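Side-chain contacts in CDA peptide synthetase I (Streptomyces coelicolor, PDB 5DU9), which belongs to the condensation-domain family of nonribosomal peptide synthetases, with a fold of the CoA-acyltransferase type: residues P321-S324 with F325-V329; S207-Y210 with E211-R214; A215-T218 with G219-D223; A58-E61 with T62-S65. The protein carries 1 engineered substitution. One frame throughout, in Å; residues are numbered along the deposited sequence.

Interaction 1 (P321-S324 with F325-V329); sequences PGES and FARVV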
loop_
_atom_site.group_PDB
_atom_site.type_symbol
_atom_site.label_atom_id
_atom_site.label_comp_id
_atom_site.label_asym_id
_atom_site.label_seq_id
_atom_site.Cartn_x
_atom_site.Cartn_y
_atom_site.Cartn_z
ATOM N N PRO A 321 5.516 -14.217 28.782
ATOM C CA PRO A 321 6.795 -13.915 29.429
ATOM C C PRO A 321 7.879 -14.935 29.097
ATOM O O PRO A 321 7.604 -16.138 29.080
ATOM C CB PRO A 321 6.456 -13.957 30.926
ATOM C CG PRO A 321 4.984 -13.765 31.003
ATOM C CD PRO A 321 4.426 -14.383 29.760
ATOM N N GLY A 322 9.087 -14.451 28.821
ATOM C CA GLY A 322 10.244 -15.316 28.681
ATOM C C GLY A 322 10.461 -15.877 27.290
ATOM O O GLY A 322 11.423 -16.605 27.062
ATOM N N GLU A 323 9.574 -15.548 26.359
ATOM C CA GLU A 323 9.694 -16.059 24.998
ATOM C C GLU A 323 10.840 -15.380 24.253
ATOM O O GLU A 323 11.121 -14.203 24.459
ATOM C CB GLU A 323 8.383 -15.864 24.233
ATOM C CG GLU A 323 7.274 -16.793 24.697
ATOM C CD GLU A 323 5.988 -16.622 23.908
ATOM O OE1 GLU A 323 5.775 -15.531 23.336
ATOM O OE2 GLU A 323 5.191 -17.582 23.860
ATOM N N SER A 324 11.498 -16.143 23.385
ATOM C CA SER A 324 12.548 -15.605 22.529
ATOM C C SER A 324 11.956 -14.883 21.329
ATOM O O SER A 324 10.784 -15.054 21.018
ATOM C CB SER A 324 13.460 -16.722 22.035
ATOM O OG SER A 324 12.744 -17.569 21.156
ATOM N N PHE A 325 12.773 -14.103 20.627
ATOM C CA PHE A 325 12.297 -13.460 19.414
ATOM C C PHE A 325 11.944 -14.528 18.381
ATOM O O PHE A 325 10.952 -14.407 17.671
ATOM C CB PHE A 325 13.332 -12.484 18.852
ATOM C CG PHE A 325 12.868 -11.766 17.612
ATOM C CD1 PHE A 325 11.683 -11.048 17.614
ATOM C CD2 PHE A 325 13.615 -11.807 16.452
ATOM C CE1 PHE A 325 11.250 -10.391 16.480
ATOM C CE2 PHE A 325 13.187 -11.158 15.310
ATOM C CZ PHE A 325 12.003 -10.444 15.325
ATOM N N ALA A 326 12.740 -15.588 18.320
ATOM C CA ALA A 326 12.444 -16.694 17.408
ATOM C C ALA A 326 11.080 -17.304 17.712
ATOM O O ALA A 326 10.360 -17.717 16.803
ATOM C CB ALA A 326 13.527 -17.764 17.489
ATOM N N ARG A 327 10.717 -17.353 18.987
ATOM C CA ARG A 327 9.413 -17.884 19.365
ATOM C C ARG A 327 8.293 -16.964 18.897
ATOM O O ARG A 327 7.229 -17.428 18.495
ATOM C CB ARG A 327 9.314 -18.089 20.876
ATOM C CG ARG A 327 7.989 -18.699 21.327
ATOM C CD ARG A 327 7.833 -20.133 20.825
ATOM N NE ARG A 327 6.573 -20.740 21.247
ATOM C CZ ARG A 327 5.419 -20.611 20.597
ATOM N NH1 ARG A 327 5.345 -19.884 19.488
ATOM N NH2 ARG A 327 4.330 -21.205 21.062
ATOM N N VAL A 328 8.520 -15.656 18.951
ATOM C CA VAL A 328 7.518 -14.712 18.468
ATOM C C VAL A 328 7.349 -14.850 16.958
ATOM O O VAL A 328 6.235 -14.749 16.445
ATOM C CB VAL A 328 7.885 -13.261 18.829
ATOM C CG1 VAL A 328 6.848 -12.286 18.277
ATOM C CG2 VAL A 328 7.982 -13.111 20.343
ATOM N N VAL A 329 8.450 -15.082 16.246
ATOM C CA VAL A 329 8.378 -15.330 14.808
ATOM C C VAL A 329 7.502 -16.564 14.543
ATOM O O VAL A 329 6.684 -16.566 13.628
ATOM C CB VAL A 329 9.787 -15.512 14.189
ATOM C CG1 VAL A 329 9.699 -15.988 12.736
ATOM C CG2 VAL A 329 10.573 -14.207 14.261
#
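With chi1 at 67°, S324 holds OG between its own backbone N and carbonyl carbon, facing the first turn of helix 325-341, where it accepts the N-H of R327 at an OG to N distance of 3.0 Å. R327 in turn sets CG anti to its backbone N (chi1 -178°), which puts that atom beside E323, and the bend at chi2 then turns the rest of the chain. S324 is thus the N-cap of this helix. Its carbonyl oxygen opens the regular ladder of backbone bonds by receiving V328 N at 3.1 Å, and takes a weak second bond from R327 N, so one amide is shared between the hydroxyl and the carbonyl of the same serine. CG2 of V328 lies 3.5 Å from S324 O, while F325 turns into the protein to pack on A273 of helix 267-283. Ahead of the cap, CD of E323 rests 3.9 Å from R327 CG. E323 OE2 lies over one face of the R327 guanidinium, toward the rim and 4.3 Å from NE, well out of its plane, so the pair is not a directed bond. E323 OE1 receives a weak bond from R320 N. The cap therefore supplies an acceptor to a first-turn amide that has no preceding turn to serve it, whereas E323 and R327 probably attract each other through charge alone.

Interaction 2 (S207-Y210 with E211-R214); sequences SARY and ERDR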
loop_
_atom_site.group_PDB
_atom_site.type_symbol
_atom_site.label_atom_id
_atom_site.label_comp_id
_atom_site.label_asym_id
_atom_site.label_seq_id
_atom_site.Cartn_x
_atom_site.Cartn_y
_atom_site.Cartn_z
ATOM N N SER A 207 -20.642 -18.611 -1.587
ATOM C CA SER A 207 -20.109 -19.956 -1.376
ATOM C C SER A 207 -20.177 -20.397 0.079
ATOM O O SER A 207 -20.408 -19.589 0.978
ATOM C CB SER A 207 -18.657 -20.032 -1.852
ATOM O OG SER A 207 -17.786 -19.403 -0.930
ATOM N N ALA A 208 -19.957 -21.691 0.298
ATOM C CA ALA A 208 -19.930 -22.256 1.640
ATOM C C ALA A 208 -18.737 -21.730 2.431
ATOM O O ALA A 208 -18.775 -21.683 3.660
ATOM C CB ALA A 208 -19.887 -23.776 1.571
ATOM N N ARG A 209 -17.677 -21.342 1.726
ATOM C CA ARG A 209 -16.463 -20.865 2.379
ATOM C C ARG A 209 -16.713 -19.569 3.139
ATOM O O ARG A 209 -16.090 -19.320 4.172
ATOM C CB ARG A 209 -15.341 -20.652 1.359
ATOM C CG ARG A 209 -14.004 -20.269 1.982
ATOM C CD ARG A 209 -12.894 -20.208 0.941
ATOM N NE ARG A 209 -12.714 -21.493 0.267
ATOM C CZ ARG A 209 -11.952 -22.485 0.722
ATOM N NH1 ARG A 209 -11.282 -22.357 1.860
ATOM N NH2 ARG A 209 -11.858 -23.613 0.032
ATOM N N TYR A 210 -17.619 -18.744 2.625
ATOM C CA TYR A 210 -17.910 -17.456 3.251
ATOM C C TYR A 210 -18.363 -17.645 4.694
ATOM O O TYR A 210 -17.868 -16.976 5.606
ATOM C CB TYR A 210 -18.980 -16.695 2.466
ATOM C CG TYR A 210 -19.398 -15.404 3.138
ATOM C CD1 TYR A 210 -20.428 -15.383 4.066
ATOM C CD2 TYR A 210 -18.752 -14.208 2.853
ATOM C CE1 TYR A 210 -20.808 -14.212 4.689
ATOM C CE2 TYR A 210 -19.129 -13.029 3.470
ATOM C CZ TYR A 210 -20.156 -13.038 4.388
ATOM O OH TYR A 210 -20.533 -11.869 5.005
ATOM N N GLU A 211 -19.303 -18.562 4.892
ATOM C CA GLU A 211 -19.825 -18.863 6.221
ATOM C C GLU A 211 -18.713 -19.356 7.144
ATOM O O GLU A 211 -18.627 -18.942 8.300
ATOM C CB GLU A 211 -20.946 -19.905 6.126
ATOM C CG GLU A 211 -21.480 -20.386 7.464
ATOM C CD GLU A 211 -22.717 -21.259 7.320
ATOM O OE1 GLU A 211 -22.870 -21.908 6.264
ATOM O OE2 GLU A 211 -23.538 -21.292 8.261
ATOM N N ARG A 212 -17.859 -20.234 6.626
ATOM C CA ARG A 212 -16.752 -20.770 7.408
ATOM C C ARG A 212 -15.773 -19.666 7.793
ATOM O O ARG A 212 -15.299 -19.614 8.927
ATOM C CB ARG A 212 -16.020 -21.870 6.635
ATOM C CG ARG A 212 -16.844 -23.128 6.414
ATOM C CD ARG A 212 -15.975 -24.288 5.954
ATOM N NE ARG A 212 -15.243 -23.983 4.725
ATOM C CZ ARG A 212 -15.684 -24.239 3.495
ATOM N NH1 ARG A 212 -16.866 -24.811 3.301
ATOM N NH2 ARG A 212 -14.935 -23.918 2.448
ATOM N N ASP A 213 -15.474 -18.787 6.844
ATOM C CA ASP A 213 -14.565 -17.672 7.101
ATOM C C ASP A 213 -15.141 -16.730 8.155
ATOM O O ASP A 213 -14.432 -16.278 9.054
ATOM C CB ASP A 213 -14.278 -16.885 5.820
ATOM C CG ASP A 213 -13.376 -17.631 4.851
ATOM O OD1 ASP A 213 -12.763 -18.644 5.250
ATOM O OD2 ASP A 213 -13.268 -17.183 3.686
ATOM N N ARG A 214 -16.426 -16.425 8.021
ATOM C CA ARG A 214 -17.114 -15.562 8.972
ATOM C C ARG A 214 -16.994 -16.125 10.385
ATOM O O ARG A 214 -16.690 -15.404 11.335
ATOM C CB ARG A 214 -18.586 -15.416 8.585
ATOM C CG ARG A 214 -19.370 -14.433 9.438
ATOM C CD ARG A 214 -20.846 -14.464 9.075
ATOM N NE ARG A 214 -21.668 -13.699 10.007
ATOM C CZ ARG A 214 -22.997 -13.758 10.055
ATOM N NH1 ARG A 214 -23.662 -14.552 9.227
ATOM N NH2 ARG A 214 -23.661 -13.025 10.937
HETATM O O HOH W 1 -20.480 -23.287 5.261
HETATM O O HOH W 2 -11.268 -20.541 4.011
#
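R209 O receives the amide of D213 at an O to N distance of 2.8 Å, and Y210 O takes R214 N at 2.9 Å; both are regular bonds of helix 208-220. The side chains of R209 and D213 are joined by a water, which accepts from R209 NH1 at 2.8 Å and donates to D213 OD1 at 2.7 Å. The other carboxylate oxygen, OD2, bonds to the hydroxyl of Y204, so D213 spans the water and the preceding helix 194-205. A second water donates to A208 O and to E211 OE1, tying the first turn to a glutamate three residues on. The turn starts at S207, the N-cap, whose OG accepts a weak bond from R209 N and also bonds to Y204 O.

Farther out, two arginines meet. R212 bends at chi3 (-58°) and carries its guanidinium back over the backbone, with NH2 3.4 Å from R209 CA and NH1 3.6 Å from A208 CB. The same NH2 stands over the centre of the R209 guanidinium, 3.7 Å from CZ, and the two planes are nearly perpendicular, at 89°. On another side of the helix the ring of Y210 meets that of F345, and R214 runs extended to a salt bridge with E353. Two like charges thus lie close together at the surface; D213, held to R209 through water, probably offsets part of their repulsion.

Interaction 3 (A215-T218 with G219-D223); sequences AYWT and GLFTD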
loop_
_atom_site.group_PDB
_atom_site.type_symbol
_atom_site.label_atom_id
_atom_site.label_comp_id
_atom_site.label_asym_id
_atom_site.label_seq_id
_atom_site.Cartn_x
_atom_site.Cartn_y
_atom_site.Cartn_z
ATOM N N ALA A 215 -17.224 -17.425 10.511
ATOM C CA ALA A 215 -17.146 -18.097 11.801
ATOM C C ALA A 215 -15.727 -18.058 12.360
ATOM O O ALA A 215 -15.527 -17.840 13.558
ATOM C CB ALA A 215 -17.622 -19.534 11.673
ATOM N N TYR A 216 -14.745 -18.279 11.493
ATOM C CA TYR A 216 -13.346 -18.250 11.911
ATOM C C TYR A 216 -12.978 -16.905 12.519
ATOM O O TYR A 216 -12.422 -16.838 13.615
ATOM C CB TYR A 216 -12.412 -18.540 10.734
ATOM C CG TYR A 216 -10.951 -18.300 11.062
ATOM C CD1 TYR A 216 -10.219 -19.239 11.776
ATOM C CD2 TYR A 216 -10.309 -17.133 10.664
ATOM C CE1 TYR A 216 -8.889 -19.024 12.083
ATOM C CE2 TYR A 216 -8.975 -16.909 10.963
ATOM C CZ TYR A 216 -8.272 -17.858 11.672
ATOM O OH TYR A 216 -6.951 -17.640 11.973
ATOM N N TRP A 217 -13.295 -15.833 11.805
ATOM C CA TRP A 217 -12.861 -14.505 12.215
ATOM C C TRP A 217 -13.621 -13.991 13.431
ATOM O O TRP A 217 -13.029 -13.394 14.327
ATOM C CB TRP A 217 -12.999 -13.524 11.053
ATOM C CG TRP A 217 -11.904 -13.688 10.057
ATOM C CD1 TRP A 217 -12.012 -14.157 8.779
ATOM C CD2 TRP A 217 -10.518 -13.408 10.268
ATOM N NE1 TRP A 217 -10.777 -14.175 8.178
ATOM C CE2 TRP A 217 -9.843 -13.719 9.071
ATOM C CE3 TRP A 217 -9.781 -12.918 11.350
ATOM C CZ2 TRP A 217 -8.471 -13.560 8.928
ATOM C CZ3 TRP A 217 -8.415 -12.754 11.200
ATOM C CH2 TRP A 217 -7.777 -13.079 10.004
ATOM N N THR A 218 -14.928 -14.224 13.476
ATOM C CA THR A 218 -15.710 -13.772 14.620
ATOM C C THR A 218 -15.294 -14.540 15.870
ATOM O O THR A 218 -15.236 -13.974 16.961
ATOM C CB THR A 218 -17.219 -13.933 14.387
ATOM O OG1 THR A 218 -17.516 -15.284 14.011
ATOM C CG2 THR A 218 -17.688 -12.984 13.298
ATOM N N GLY A 219 -14.982 -15.820 15.701
ATOM C CA GLY A 219 -14.557 -16.656 16.814
ATOM C C GLY A 219 -13.287 -16.159 17.477
ATOM O O GLY A 219 -13.147 -16.241 18.699
ATOM N N LEU A 220 -12.365 -15.637 16.671
ATOM C CA LEU A 220 -11.081 -15.142 17.168
ATOM C C LEU A 220 -11.201 -13.877 18.011
ATOM O O LEU A 220 -10.310 -13.574 18.806
ATOM C CB LEU A 220 -10.129 -14.848 16.001
ATOM C CG LEU A 220 -9.405 -15.993 15.286
ATOM C CD1 LEU A 220 -8.389 -15.404 14.311
ATOM C CD2 LEU A 220 -8.721 -16.939 16.261
ATOM N N PHE A 221 -12.288 -13.132 17.826
ATOM C CA PHE A 221 -12.424 -11.814 18.448
ATOM C C PHE A 221 -13.716 -11.654 19.244
ATOM O O PHE A 221 -14.302 -10.572 19.276
ATOM C CB PHE A 221 -12.337 -10.732 17.369
ATOM C CG PHE A 221 -10.995 -10.658 16.707
ATOM C CD1 PHE A 221 -9.992 -9.870 17.239
ATOM C CD2 PHE A 221 -10.727 -11.385 15.556
ATOM C CE1 PHE A 221 -8.749 -9.802 16.638
ATOM C CE2 PHE A 221 -9.489 -11.326 14.955
ATOM C CZ PHE A 221 -8.497 -10.530 15.496
ATOM N N THR A 222 -14.150 -12.728 19.899
ATOM C CA THR A 222 -15.347 -12.676 20.724
ATOM C C THR A 222 -15.187 -11.679 21.869
ATOM O O THR A 222 -16.170 -11.104 22.333
ATOM C CB THR A 222 -15.699 -14.062 21.306
ATOM O OG1 THR A 222 -14.543 -14.639 21.929
ATOM C CG2 THR A 222 -16.196 -14.993 20.210
ATOM N N ASP A 223 -13.951 -11.469 22.317
ATOM C CA ASP A 223 -13.691 -10.522 23.401
ATOM C C ASP A 223 -13.611 -9.085 22.884
ATOM O O ASP A 223 -13.572 -8.139 23.673
ATOM C CB ASP A 223 -12.405 -10.890 24.148
ATOM C CG ASP A 223 -11.202 -10.975 23.236
ATOM O OD1 ASP A 223 -11.370 -11.362 22.063
ATOM O OD2 ASP A 223 -10.085 -10.663 23.698
#
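A215 O still receives G219 N in a regular helical bond at 3.0 Å, but T218 O is reached by F221 N, only three residues on, from well above its carbonyl plane (64°). In the side chains, L220 folds back on the preceding turn: its CG lies over one face of the Y216 ring, toward the rim, and CD1 comes within 3.6 Å of Y216 CZ. CD1 also approaches CZ3 of W217 at 4.1 Å. The tyrosine turns its edge to the indole, Y216 CE2 lying over the centre of one face. This is the C-terminal end of helix 208-220, where F221 leaves helical backbone angles and the condensation domain's chain turns away. F221 and W217 lie side by side and point the same way, CE2 of F221 meeting the indole edge 4.0 Å from CE3. The rim of the F221 ring also faces W217 O in its own plane, with CD2 at 3.3 Å. Both aromatic residues press on P314 of strand 311-318, and W217 NE1 is bonded to H342 O. T218 OG1 returns to R214 O within the helix.

Interaction 4 (A58-E61 with T62-S65); sequences AGTE and TLCS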
loop_
_atom_site.group_PDB
_atom_site.type_symbol
_atom_site.label_atom_id
_atom_site.label_comp_id
_atom_site.label_asym_id
_atom_site.label_seq_id
_atom_site.Cartn_x
_atom_site.Cartn_y
_atom_site.Cartn_z
ATOM N N ALA A 58 -4.833 4.605 -21.573
ATOM C CA ALA A 58 -5.836 4.097 -22.506
ATOM C C ALA A 58 -6.044 2.587 -22.365
ATOM O O ALA A 58 -7.145 2.084 -22.591
ATOM C CB ALA A 58 -5.441 4.438 -23.933
ATOM N N GLY A 59 -4.986 1.877 -21.981
ATOM C CA GLY A 59 -5.036 0.430 -21.851
ATOM C C GLY A 59 -5.284 -0.052 -20.432
ATOM O O GLY A 59 -5.234 -1.252 -20.170
ATOM N N THR A 60 -5.557 0.881 -19.522
ATOM C CA THR A 60 -5.764 0.565 -18.109
ATOM C C THR A 60 -7.164 0.983 -17.676
ATOM O O THR A 60 -7.387 2.143 -17.334
ATOM C CB THR A 60 -4.721 1.268 -17.220
ATOM O OG1 THR A 60 -3.402 0.964 -17.688
ATOM C CG2 THR A 60 -4.855 0.823 -15.769
ATOM N N GLU A 61 -8.100 0.036 -17.678
ATOM C CA GLU A 61 -9.513 0.359 -17.493
ATOM C C GLU A 61 -9.772 1.158 -16.220
ATOM O O GLU A 61 -10.556 2.101 -16.226
ATOM C CB GLU A 61 -10.367 -0.917 -17.479
ATOM C CG GLU A 61 -11.859 -0.635 -17.348
ATOM C CD GLU A 61 -12.730 -1.863 -17.553
ATOM O OE1 GLU A 61 -12.192 -2.947 -17.862
ATOM O OE2 GLU A 61 -13.964 -1.735 -17.412
ATOM N N THR A 62 -9.112 0.797 -15.126
ATOM C CA THR A 62 -9.400 1.447 -13.856
ATOM C C THR A 62 -8.999 2.925 -13.886
ATOM O O THR A 62 -9.628 3.756 -13.232
ATOM C CB THR A 62 -8.697 0.738 -12.683
ATOM O OG1 THR A 62 -9.262 1.195 -11.449
ATOM C CG2 THR A 62 -7.194 0.982 -12.688
ATOM N N LEU A 63 -7.974 3.254 -14.664
ATOM C CA LEU A 63 -7.530 4.640 -14.771
ATOM C C LEU A 63 -8.374 5.436 -15.759
ATOM O O LEU A 63 -8.139 6.630 -15.942
ATOM C CB LEU A 63 -6.057 4.704 -15.183
ATOM C CG LEU A 63 -5.044 4.243 -14.132
ATOM C CD1 LEU A 63 -3.642 4.231 -14.732
ATOM C CD2 LEU A 63 -5.084 5.130 -12.895
ATOM N N CYS A 64 -9.341 4.772 -16.393
ATOM C CA CYS A 64 -10.279 5.424 -17.307
ATOM C C CYS A 64 -11.695 5.381 -16.759
ATOM O O CYS A 64 -12.657 5.565 -17.503
ATOM C CB CYS A 64 -10.262 4.751 -18.680
ATOM S SG CYS A 64 -8.724 4.887 -19.569
ATOM N N SER A 65 -11.820 5.126 -15.463
ATOM C CA SER A 65 -13.121 4.868 -14.871
ATOM C C SER A 65 -13.605 6.016 -13.999
ATOM O O SER A 65 -12.813 6.784 -13.451
ATOM C CB SER A 65 -13.077 3.582 -14.047
ATOM O OG SER A 65 -12.922 2.448 -14.883
#
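E61 O is gripped by two donors that arrive from opposite faces of its carbonyl plane: the hydroxyl of S65, with OG at 2.7 Å, and the amide of C64, with N at 2.9 Å. Just before it, T60 O accepts L63 N at 3.0 Å, a three-residue closure that fits the short 3-10 turn linking helix 46-58 to strand 65-69.

The closely packed part gathers round the methyl of T60. This CG2 lies anti to the backbone N and alongside L63, 3.8 Å from both CG and CD1 of the leucine, while the methyl of T62 closes on it at a CG2 to CG2 distance of 3.9 Å. C64 adds its SG, 3.8 Å from T60 O. The hydroxyls of the two threonines find partners elsewhere, T60 OG1 at T56 O and T62 OG1 at V160 O. The contact is looser where C64 SG approaches CA of the exposed A58, at 4.2 Å, and along the partly exposed E61. The glutamate chain runs out extended, its CG passing 4.1 Å from S65 OG, and its carboxylate makes a salt bridge with R77 of strand 75-79.

S65 OG bonds to R77 NH1 as well, so the same arginine meets the hydroxyl and the acid. Since S65 OG donates its hydrogen bond to E61 O, the cationic neighbour probably polarises the hydroxyl and strengthens that bond, and R77 ties the turn to strand 75-79 through the E61 carboxylate and the S65 hydroxyl.

Interactions 2 and 3 are successive parts of helix 208-220, their centres about 13 Å apart, and both lean on H342 in the loop after helix 325-341, the helix that interaction 1 begins. Interaction 1 nevertheless lies about 25 Å from interaction 3, centre to centre. Interaction 4 is on the opposite side of the chain's centre from interaction 1, about 47 Å away between centres. It does not touch the bound (2S)-2-amino-N-butyl-propanamide; the T62 side chain is about 14 Å from it, and T62 bonds to V160, two residues after the pocket residue H158. Interaction 3 packs on strand 311-318 and helix 347-354, which carry the pocket residues R312 and E348.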